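Putative sortase (Streptococcus pneumoniae, PDB 2W1K) acts as a class C sortase, a transpeptidase that probably joins pilin subunits covalently during assembly of the pneumococcal pilus fibre. Local coordinates at residues L72-P77 with V120-L125; G112-P117 with T174-P179; I169-T174 with L186-R191. All blocks are in the same frame, centred on the assembly; numbering follows the deposited sequence.

Contact 1: residues L72-P77 with V120-L125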
loop_
_atom_site.group_PDB
_atom_site.type_symbol
_atom_site.label_atom_id
_atom_site.label_comp_id
_atom_site.label_asym_id
_atom_site.label_seq_id
_atom_site.Cartn_x
_atom_site.Cartn_y
_atom_site.Cartn_z
ATOM N N LEU A 72 0.992 13.708 6.791
ATOM C CA LEU A 72 2.453 13.508 6.821
ATOM C C LEU A 72 3.073 14.024 5.523
ATOM O O LEU A 72 4.248 13.820 5.264
ATOM C CB LEU A 72 2.778 12.003 6.909
ATOM C CG LEU A 72 2.515 11.250 8.212
ATOM C CD1 LEU A 72 2.952 9.757 8.340
ATOM C CD2 LEU A 72 3.002 12.132 9.435
ATOM N N GLU A 73 2.253 14.662 4.691
ATOM C CA GLU A 73 2.576 15.027 3.332
ATOM C C GLU A 73 3.278 13.906 2.599
ATOM O O GLU A 73 4.259 14.098 1.939
ATOM C CB GLU A 73 3.364 16.298 3.309
ATOM C CG GLU A 73 2.507 17.420 3.916
ATOM C CD GLU A 73 3.216 18.743 3.981
ATOM O OE1 GLU A 73 4.440 18.700 4.158
ATOM O OE2 GLU A 73 2.550 19.810 3.846
ATOM N N ILE A 74 2.670 12.741 2.643
ATOM C CA ILE A 74 3.131 11.609 1.860
ATOM C C ILE A 74 2.216 11.397 0.676
ATOM O O ILE A 74 0.980 11.253 0.878
ATOM C CB ILE A 74 3.082 10.370 2.735
ATOM C CG1 ILE A 74 4.101 10.529 3.885
ATOM C CG2 ILE A 74 3.396 9.040 1.884
ATOM C CD1 ILE A 74 4.038 9.352 4.947
ATOM N N MET A 75 2.775 11.382 -0.531
ATOM C CA MET A 75 1.997 11.077 -1.719
ATOM C C MET A 75 2.898 10.244 -2.660
ATOM O O MET A 75 3.763 10.806 -3.275
ATOM C CB MET A 75 1.548 12.408 -2.373
ATOM C CG MET A 75 0.695 12.276 -3.644
ATOM S SD MET A 75 0.177 13.794 -4.517
ATOM C CE MET A 75 -0.223 15.022 -3.235
ATOM N N GLU A 76 2.681 8.910 -2.782
ATOM C CA GLU A 76 3.659 8.056 -3.467
ATOM C C GLU A 76 3.021 6.976 -4.362
ATOM O O GLU A 76 1.956 6.426 -4.049
ATOM C CB GLU A 76 4.471 7.315 -2.392
ATOM C CG GLU A 76 5.393 8.093 -1.525
ATOM C CD GLU A 76 6.582 8.706 -2.329
ATOM O OE1 GLU A 76 6.993 8.150 -3.386
ATOM O OE2 GLU A 76 7.086 9.768 -1.917
ATOM N N PRO A 77 3.686 6.639 -5.465
ATOM C CA PRO A 77 3.276 5.413 -6.147
ATOM C C PRO A 77 3.414 4.167 -5.325
ATOM O O PRO A 77 4.318 4.009 -4.478
ATOM C CB PRO A 77 4.244 5.345 -7.337
ATOM C CG PRO A 77 5.442 6.124 -6.813
ATOM C CD PRO A 77 4.908 7.226 -6.059
ATOM N N VAL A 120 11.848 10.763 1.729
ATOM C CA VAL A 120 11.287 10.586 3.081
ATOM C C VAL A 120 10.550 9.300 3.270
ATOM O O VAL A 120 10.760 8.615 4.251
ATOM C CB VAL A 120 10.429 11.770 3.453
ATOM C CG1 VAL A 120 9.862 11.595 4.852
ATOM C CG2 VAL A 120 11.301 13.111 3.353
ATOM N N PHE A 121 9.695 8.943 2.295
ATOM C CA PHE A 121 8.923 7.686 2.337
ATOM C C PHE A 121 8.261 7.502 3.702
ATOM O O PHE A 121 7.506 8.434 4.172
ATOM C CB PHE A 121 9.752 6.460 1.957
ATOM C CG PHE A 121 10.135 6.409 0.534
ATOM C CD1 PHE A 121 9.325 6.988 -0.442
ATOM C CD2 PHE A 121 11.329 5.815 0.137
ATOM C CE1 PHE A 121 9.650 6.970 -1.891
ATOM C CE2 PHE A 121 11.678 5.706 -1.286
ATOM C CZ PHE A 121 10.839 6.332 -2.313
ATOM N N PHE A 122 8.504 6.361 4.367
ATOM C CA PHE A 122 7.825 6.196 5.674
ATOM C C PHE A 122 8.611 6.749 6.936
ATOM O O PHE A 122 8.431 6.278 8.090
ATOM C CB PHE A 122 7.420 4.708 5.801
ATOM C CG PHE A 122 6.182 4.312 4.946
ATOM C CD1 PHE A 122 5.354 5.301 4.378
ATOM C CD2 PHE A 122 5.823 2.961 4.783
ATOM C CE1 PHE A 122 4.188 4.945 3.663
ATOM C CE2 PHE A 122 4.708 2.573 4.098
ATOM C CZ PHE A 122 3.855 3.541 3.558
ATOM N N ARG A 123 9.583 7.669 6.714
ATOM C CA ARG A 123 10.428 8.156 7.860
ATOM C C ARG A 123 9.557 8.408 9.104
ATOM O O ARG A 123 9.906 8.006 10.286
ATOM C CB ARG A 123 11.149 9.452 7.476
ATOM C CG ARG A 123 12.316 9.784 8.447
ATOM C CD ARG A 123 13.280 10.724 7.767
ATOM N NE ARG A 123 13.882 10.087 6.572
ATOM C CZ ARG A 123 14.676 10.733 5.717
ATOM N NH1 ARG A 123 14.968 12.031 5.921
ATOM N NH2 ARG A 123 15.200 10.076 4.672
ATOM N N HIS A 124 8.401 9.029 8.852
ATOM C CA HIS A 124 7.523 9.588 9.910
ATOM C C HIS A 124 6.211 8.869 10.288
ATOM O O HIS A 124 5.329 9.451 10.932
ATOM C CB HIS A 124 7.136 11.023 9.543
ATOM C CG HIS A 124 8.331 11.910 9.276
ATOM N ND1 HIS A 124 9.281 12.209 10.255
ATOM C CD2 HIS A 124 8.711 12.583 8.155
ATOM C CE1 HIS A 124 10.193 13.012 9.733
ATOM N NE2 HIS A 124 9.887 13.230 8.461
ATOM N N LEU A 125 6.071 7.618 9.955
ATOM C CA LEU A 125 4.860 6.900 10.341
ATOM C C LEU A 125 4.600 6.938 11.827
ATOM O O LEU A 125 3.471 6.705 12.283
ATOM C CB LEU A 125 5.039 5.446 9.950
ATOM C CG LEU A 125 4.750 5.162 8.478
ATOM C CD1 LEU A 125 4.605 3.679 8.155
ATOM C CD2 LEU A 125 3.599 5.888 8.032
HETATM O O HOH W 1 8.903 10.555 0.050
#
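Glu76 is tied to Phe121 through one water. The water donates a hydrogen bond to Glu76 OE2 (2.8 Å) and accepts one from Phe121 N (2.9 Å). No direct hydrogen bond joins 72-77 to 120-125; a water bridge links them instead.

The same carboxylate also meets the ring of Phe121. Glu76 OE1 approaches the ring edge near its plane, 3.3 Å from Phe121 CE1. The carboxylate and ring planes are 85° apart. An acid oxygen at the weakly positive rim of an aromatic ring would be a mildly attractive pairing. The Glu76 chain is bent at chi2 (-66°), and this turns the carboxylate to the ring.

Elsewhere aliphatic side chains pack on carbonyls and on each other. Ile74 CD1 packs on the carbonyl of Phe121, 3.7 Å from its O atom. The same methyl comes to the edge of the Phe122 ring. Leu72 CD1 rests 3.5 Å from His124 O, and it also meets Leu125 CD2 at 3.9 Å. Within the loop, Leu125 CD1 covers one face of Phe122, nearer its rim than its centre.

Two successive beta turns shape the loop. Val120-Arg123 is a type II' turn, with Phe121 at positive phi (48°), and Phe122-Leu125 is a type I turn. On the other side, Glu73 and Ile74 both face Ile69 in a G1 beta bulge.

Strand 74-80 lies between strands 65-69 and 91-93. Glu76 pairs by backbone bonds with Leu67, and Pro77 with Leu91. The loop joins this part of the sheet to strand 168-176, where Phe122 and Leu125 pack on Leu172 and Thr174.

Contact 2: residues G112-P117 with T174-P179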
loop_
_atom_site.group_PDB
_atom_site.type_symbol
_atom_site.label_atom_id
_atom_site.label_comp_id
_atom_site.label_asym_id
_atom_site.label_seq_id
_atom_site.Cartn_x
_atom_site.Cartn_y
_atom_site.Cartn_z
ATOM N N GLY A 112 7.519 0.574 3.182
ATOM C CA GLY A 112 8.344 1.647 2.674
ATOM C C GLY A 112 9.516 1.926 3.560
ATOM O O GLY A 112 9.444 1.679 4.805
ATOM N N HIS A 113 10.581 2.487 2.949
ATOM C CA HIS A 113 11.798 2.854 3.720
ATOM C C HIS A 113 11.677 3.921 4.769
ATOM O O HIS A 113 10.826 4.835 4.678
ATOM C CB HIS A 113 12.909 3.235 2.780
ATOM C CG HIS A 113 13.549 2.063 2.141
ATOM N ND1 HIS A 113 13.936 0.954 2.881
ATOM C CD2 HIS A 113 13.993 1.872 0.874
ATOM C CE1 HIS A 113 14.577 0.118 2.080
ATOM N NE2 HIS A 113 14.649 0.668 0.862
ATOM N N ARG A 114 12.522 3.780 5.791
ATOM C CA ARG A 114 12.500 4.689 6.955
ATOM C C ARG A 114 13.467 5.876 6.759
ATOM O O ARG A 114 13.169 7.026 7.151
ATOM C CB ARG A 114 12.936 3.953 8.207
ATOM C CG ARG A 114 12.613 4.757 9.460
ATOM C CD ARG A 114 11.102 4.837 9.554
ATOM N NE ARG A 114 10.599 5.589 10.712
ATOM C CZ ARG A 114 10.419 5.133 11.969
ATOM N NH1 ARG A 114 10.796 3.886 12.389
ATOM N NH2 ARG A 114 9.918 6.000 12.848
ATOM N N ALA A 115 14.602 5.588 6.153
ATOM C CA ALA A 115 15.693 6.551 5.989
ATOM C C ALA A 115 16.531 6.245 4.718
ATOM O O ALA A 115 17.743 6.207 4.766
ATOM C CB ALA A 115 16.574 6.488 7.208
ATOM N N GLU A 116 15.865 5.902 3.641
ATOM C CA GLU A 116 16.391 5.859 2.288
ATOM C C GLU A 116 17.120 7.162 1.893
ATOM O O GLU A 116 16.586 8.230 2.101
ATOM C CB GLU A 116 15.162 5.618 1.323
ATOM C CG GLU A 116 15.404 5.917 -0.128
ATOM C CD GLU A 116 16.279 4.835 -0.729
ATOM O OE1 GLU A 116 16.605 3.843 0.009
ATOM O OE2 GLU A 116 16.631 4.971 -1.919
ATOM N N PRO A 117 18.330 7.049 1.285
ATOM C CA PRO A 117 19.148 8.197 1.103
ATOM C C PRO A 117 18.434 9.325 0.381
ATOM O O PRO A 117 18.809 10.464 0.553
ATOM C CB PRO A 117 20.347 7.663 0.283
ATOM C CG PRO A 117 20.508 6.342 0.779
ATOM C CD PRO A 117 19.067 5.839 0.846
ATOM N N THR A 174 7.487 -0.453 8.138
ATOM C CA THR A 174 8.777 0.181 7.912
ATOM C C THR A 174 9.706 -0.258 8.979
ATOM O O THR A 174 9.271 -0.984 9.874
ATOM C CB THR A 174 8.680 1.732 7.886
ATOM O OG1 THR A 174 9.897 2.263 7.403
ATOM C CG2 THR A 174 8.370 2.382 9.276
ATOM N N CYS A 175 11.002 0.151 8.878
ATOM C CA CYS A 175 12.008 -0.304 9.842
ATOM C C CYS A 175 12.036 0.561 11.116
ATOM O O CYS A 175 11.745 1.756 11.092
ATOM C CB CYS A 175 13.386 -0.443 9.162
ATOM S SG CYS A 175 13.368 -1.855 8.047
ATOM N N ASP A 176 12.355 -0.039 12.243
ATOM C CA ASP A 176 12.379 0.725 13.484
ATOM C C ASP A 176 13.363 0.004 14.456
ATOM O O ASP A 176 13.478 -1.220 14.456
ATOM C CB ASP A 176 10.937 0.783 14.008
ATOM C CG ASP A 176 10.772 1.598 15.285
ATOM O OD1 ASP A 176 10.824 2.856 15.237
ATOM O OD2 ASP A 176 10.583 0.965 16.370
ATOM N N PRO A 177 14.071 0.768 15.326
ATOM C CA PRO A 177 14.109 2.218 15.403
ATOM C C PRO A 177 15.340 2.708 14.601
ATOM O O PRO A 177 16.124 1.889 14.108
ATOM C CB PRO A 177 14.232 2.460 16.890
ATOM C CG PRO A 177 15.147 1.322 17.307
ATOM C CD PRO A 177 14.718 0.130 16.479
ATOM N N ILE A 178 15.435 4.009 14.363
ATOM C CA ILE A 178 16.590 4.583 13.688
ATOM C C ILE A 178 17.685 4.583 14.747
ATOM O O ILE A 178 17.375 5.002 15.908
ATOM C CB ILE A 178 16.233 6.068 13.389
ATOM C CG1 ILE A 178 14.978 6.106 12.481
ATOM C CG2 ILE A 178 17.350 6.823 12.804
ATOM C CD1 ILE A 178 14.528 7.486 12.092
ATOM N N PRO A 179 18.958 4.145 14.413
ATOM C CA PRO A 179 19.441 3.588 13.129
ATOM C C PRO A 179 19.566 2.055 13.094
ATOM O O PRO A 179 20.133 1.491 12.142
ATOM C CB PRO A 179 20.860 4.117 13.044
ATOM C CG PRO A 179 21.389 3.802 14.552
ATOM C CD PRO A 179 20.086 4.241 15.405
HETATM O O HOH W 2 9.699 5.109 16.101
#
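The Arg114 side chain crosses over Thr174, comes alongside Asp176 and makes the tight half of this contact. Its NH1 gives two bonds, to Cys175 O (2.7 Å) and to Asp176 OD1 (3.0 Å). The second is a salt bridge that uses the anti lone pair of OD1. Both acceptors lie at the guanidinium edge, near its plane. Guanidinium and carboxylate are nearly coplanar, 22° apart. With CG anti to the backbone N (chi1 -167°), the bend at chi2 (66°) lays CG and CD beside Cys175 O. Two further bonds fix the rotation of the head: NE donates to Arg123 O, and NH2 forms a salt bridge with Asp126.

Thr174 OG1 donates to Gly112 O at 2.7 Å. This hydroxyl pins the start of the 112-117 loop to the strand.

The outer side is looser. Ile178 is exposed and touches loosely, its CG1 4.1 Å from Arg114 CG. A water donates to Asp176 OD1 (2.7 Å) and receives a weak bond from Arg114 NH2.

Thr171-Cys175 fits the TLxTC signature of sortases, so Cys175 is probably the nucleophile. Arg114 thus holds the carbonyl of Cys175 and the carboxylate of Asp176. Phe181, Phe45 and Arg184 touch the Cys175 side chain; Phe45 is consistent with the class C lid. Strand 168-176 runs between strands 106-111 and 183-196, and the 112-117 loop leaves the end of 106-111 beside it.

Contact 3: residues I169-T174 with L186-R191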
loop_
_atom_site.group_PDB
_atom_site.type_symbol
_atom_site.label_atom_id
_atom_site.label_comp_id
_atom_site.label_asym_id
_atom_site.label_seq_id
_atom_site.Cartn_x
_atom_site.Cartn_y
_atom_site.Cartn_z
ATOM N N ILE A 169 -8.325 -4.029 6.218
ATOM C CA ILE A 169 -7.209 -3.307 6.795
ATOM C C ILE A 169 -6.143 -3.045 5.775
ATOM O O ILE A 169 -5.952 -3.855 4.874
ATOM C CB ILE A 169 -6.581 -4.160 7.915
ATOM C CG1 ILE A 169 -7.656 -4.555 8.959
ATOM C CG2 ILE A 169 -5.400 -3.431 8.574
ATOM C CD1 ILE A 169 -8.223 -3.397 9.905
ATOM N N MET A 170 -5.493 -1.899 5.885
ATOM C CA MET A 170 -4.257 -1.673 5.174
ATOM C C MET A 170 -3.182 -1.472 6.239
ATOM O O MET A 170 -3.404 -0.616 7.165
ATOM C CB MET A 170 -4.305 -0.399 4.321
ATOM C CG MET A 170 -2.994 -0.167 3.529
ATOM S SD MET A 170 -3.193 1.159 2.342
ATOM C CE MET A 170 -3.834 0.188 0.960
ATOM N N THR A 171 -2.115 -2.280 6.186
ATOM C CA THR A 171 -1.063 -2.166 7.231
ATOM C C THR A 171 0.192 -1.606 6.568
ATOM O O THR A 171 0.607 -2.081 5.477
ATOM C CB THR A 171 -0.732 -3.507 7.916
ATOM O OG1 THR A 171 -1.912 -3.990 8.600
ATOM C CG2 THR A 171 0.513 -3.409 8.912
ATOM N N LEU A 172 0.715 -0.500 7.133
ATOM C CA LEU A 172 1.982 0.120 6.678
ATOM C C LEU A 172 3.154 -0.489 7.482
ATOM O O LEU A 172 3.100 -0.569 8.719
ATOM C CB LEU A 172 1.933 1.622 6.883
ATOM C CG LEU A 172 1.234 2.427 5.780
ATOM C CD1 LEU A 172 0.264 1.798 4.777
ATOM C CD2 LEU A 172 0.924 3.875 6.023
ATOM N N ILE A 173 4.229 -0.900 6.790
ATOM C CA ILE A 173 5.368 -1.461 7.524
ATOM C C ILE A 173 6.649 -0.729 7.136
ATOM O O ILE A 173 6.887 -0.466 5.963
ATOM C CB ILE A 173 5.568 -2.998 7.227
ATOM C CG1 ILE A 173 6.714 -3.532 8.128
ATOM C CG2 ILE A 173 5.791 -3.231 5.688
ATOM C CD1 ILE A 173 6.806 -5.099 8.174
ATOM N N THR A 174 7.487 -0.453 8.138
ATOM C CA THR A 174 8.777 0.181 7.912
ATOM C C THR A 174 9.706 -0.258 8.979
ATOM O O THR A 174 9.271 -0.984 9.874
ATOM C CB THR A 174 8.680 1.732 7.886
ATOM O OG1 THR A 174 9.897 2.263 7.403
ATOM C CG2 THR A 174 8.370 2.382 9.276
ATOM N N LEU A 186 4.550 -1.440 12.563
ATOM C CA LEU A 186 3.302 -1.616 11.803
ATOM C C LEU A 186 2.293 -0.574 12.211
ATOM O O LEU A 186 1.959 -0.495 13.354
ATOM C CB LEU A 186 2.672 -2.965 12.127
ATOM C CG LEU A 186 3.074 -4.270 11.436
ATOM C CD1 LEU A 186 4.524 -4.409 11.008
ATOM C CD2 LEU A 186 2.537 -5.553 12.133
ATOM N N VAL A 187 1.712 0.126 11.246
ATOM C CA VAL A 187 0.632 1.031 11.490
ATOM C C VAL A 187 -0.610 0.507 10.699
ATOM O O VAL A 187 -0.582 0.397 9.471
ATOM C CB VAL A 187 1.042 2.486 11.000
ATOM C CG1 VAL A 187 -0.026 3.455 11.400
ATOM C CG2 VAL A 187 2.444 2.956 11.605
ATOM N N ASN A 188 -1.678 0.130 11.417
ATOM C CA ASN A 188 -2.915 -0.422 10.853
ATOM C C ASN A 188 -3.943 0.639 10.597
ATOM O O ASN A 188 -4.152 1.555 11.439
ATOM C CB ASN A 188 -3.457 -1.554 11.735
ATOM C CG ASN A 188 -2.346 -2.569 12.041
ATOM O OD1 ASN A 188 -1.714 -3.054 11.123
ATOM N ND2 ASN A 188 -2.000 -2.745 13.319
ATOM N N PHE A 189 -4.586 0.521 9.441
ATOM C CA PHE A 189 -5.612 1.460 9.071
ATOM C C PHE A 189 -6.884 0.675 8.708
ATOM O O PHE A 189 -6.764 -0.348 8.045
ATOM C CB PHE A 189 -5.172 2.160 7.775
ATOM C CG PHE A 189 -4.097 3.202 7.969
ATOM C CD1 PHE A 189 -2.738 2.825 8.105
ATOM C CD2 PHE A 189 -4.430 4.568 7.988
ATOM C CE1 PHE A 189 -1.724 3.822 8.276
ATOM C CE2 PHE A 189 -3.423 5.552 8.130
ATOM C CZ PHE A 189 -2.079 5.160 8.266
ATOM N N GLU A 190 -8.088 1.157 9.082
ATOM C CA GLU A 190 -9.311 0.450 8.715
ATOM C C GLU A 190 -9.988 1.244 7.571
ATOM O O GLU A 190 -9.974 2.487 7.540
ATOM C CB GLU A 190 -10.303 0.285 9.914
ATOM C CG GLU A 190 -11.414 -0.714 9.543
ATOM C CD GLU A 190 -12.385 -1.099 10.731
ATOM O OE1 GLU A 190 -12.260 -0.460 11.768
ATOM O OE2 GLU A 190 -13.244 -2.024 10.589
ATOM N N ARG A 191 -10.574 0.511 6.645
ATOM C CA ARG A 191 -11.211 1.096 5.529
ATOM C C ARG A 191 -12.460 1.763 5.949
ATOM O O ARG A 191 -13.279 1.157 6.686
ATOM C CB ARG A 191 -11.583 0.039 4.525
ATOM C CG ARG A 191 -12.343 0.677 3.318
ATOM C CD ARG A 191 -12.613 -0.502 2.222
ATOM N NE ARG A 191 -11.367 -0.995 1.612
ATOM C CZ ARG A 191 -11.237 -1.264 0.295
ATOM N NH1 ARG A 191 -12.315 -1.221 -0.556
ATOM N NH2 ARG A 191 -10.070 -1.584 -0.191
#
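Leu172 lays its CD2 methyl against the ring of Phe189, 3.5 Å from Phe189 CE1. The two side chains run at a slant to each other. Val187 stands on the same face of the sheet, as does Met170. Leu134 of strand 133-137 packs on both Leu172 and Phe189.

The opposite face carries a polar pair. Thr171 OG1 donates to Asn188 OD1 at 2.7 Å, and the two side chains extend together from the sheet. With chi1 at -63°, the threonine hydroxyl sits beside its backbone N, while CG2 faces Leu186 (3.7 Å to Leu186 CG). Arg107 reinforces the pair: its NE bonds to Thr171 OG1 and its NH2 to Asn188 OD1. Asn188 ND2 bonds to Asp149 and Glu151. These buried polar atoms are therefore satisfied, and the amide is held in one orientation. The acids and Arg107 would partly balance each other's charge.

An apolar pair flanks this network, with Ile173 CD1 3.7 Å from Leu186 CD1. At the other end, Ile169 CG2 lies against the backbone carbonyl of Phe189, 3.4 Å from Phe189 O, and Ile169 CD1 reaches along Glu190. The acid end of Glu190 turns to a salt bridge with Lys167.

The backbones run antiparallel. Met170 with Phe189 and Leu172 with Val187 are the hydrogen-bonded pairs, and Leu172 N to Val187 O is the straightest of the four backbone bonds (2.8 Å, 169°). Strands 168-176 and 183-196 form a beta hairpin of the sortase beta-barrel fold, and the first carries the TLxTC signature that ends at Cys175, the probable nucleophile.

In the fold
The three contacts touch one another. Contacts 1 and 2 have centres about 11 Å apart and meet where Phe122 N lies 2.8 Å from His113 O, a probable hydrogen bond. Contact 3 shares Thr174 with contact 2; Gly112 N lies 3.0 Å from Ile173 O. Contact 1 reaches contact 3 where Phe122 CD2 lies 3.8 Å from Ile173 O. The probable active site lies at contact 2. There Cys175 SG is 5.9 Å from His113 ND1. By family likeness His113 is probably the catalytic histidine and Arg184 the catalytic arginine. Contact 3 builds the strands leading to this site, and contact 1 joins the 120-125 loop beside it to strand 74-80.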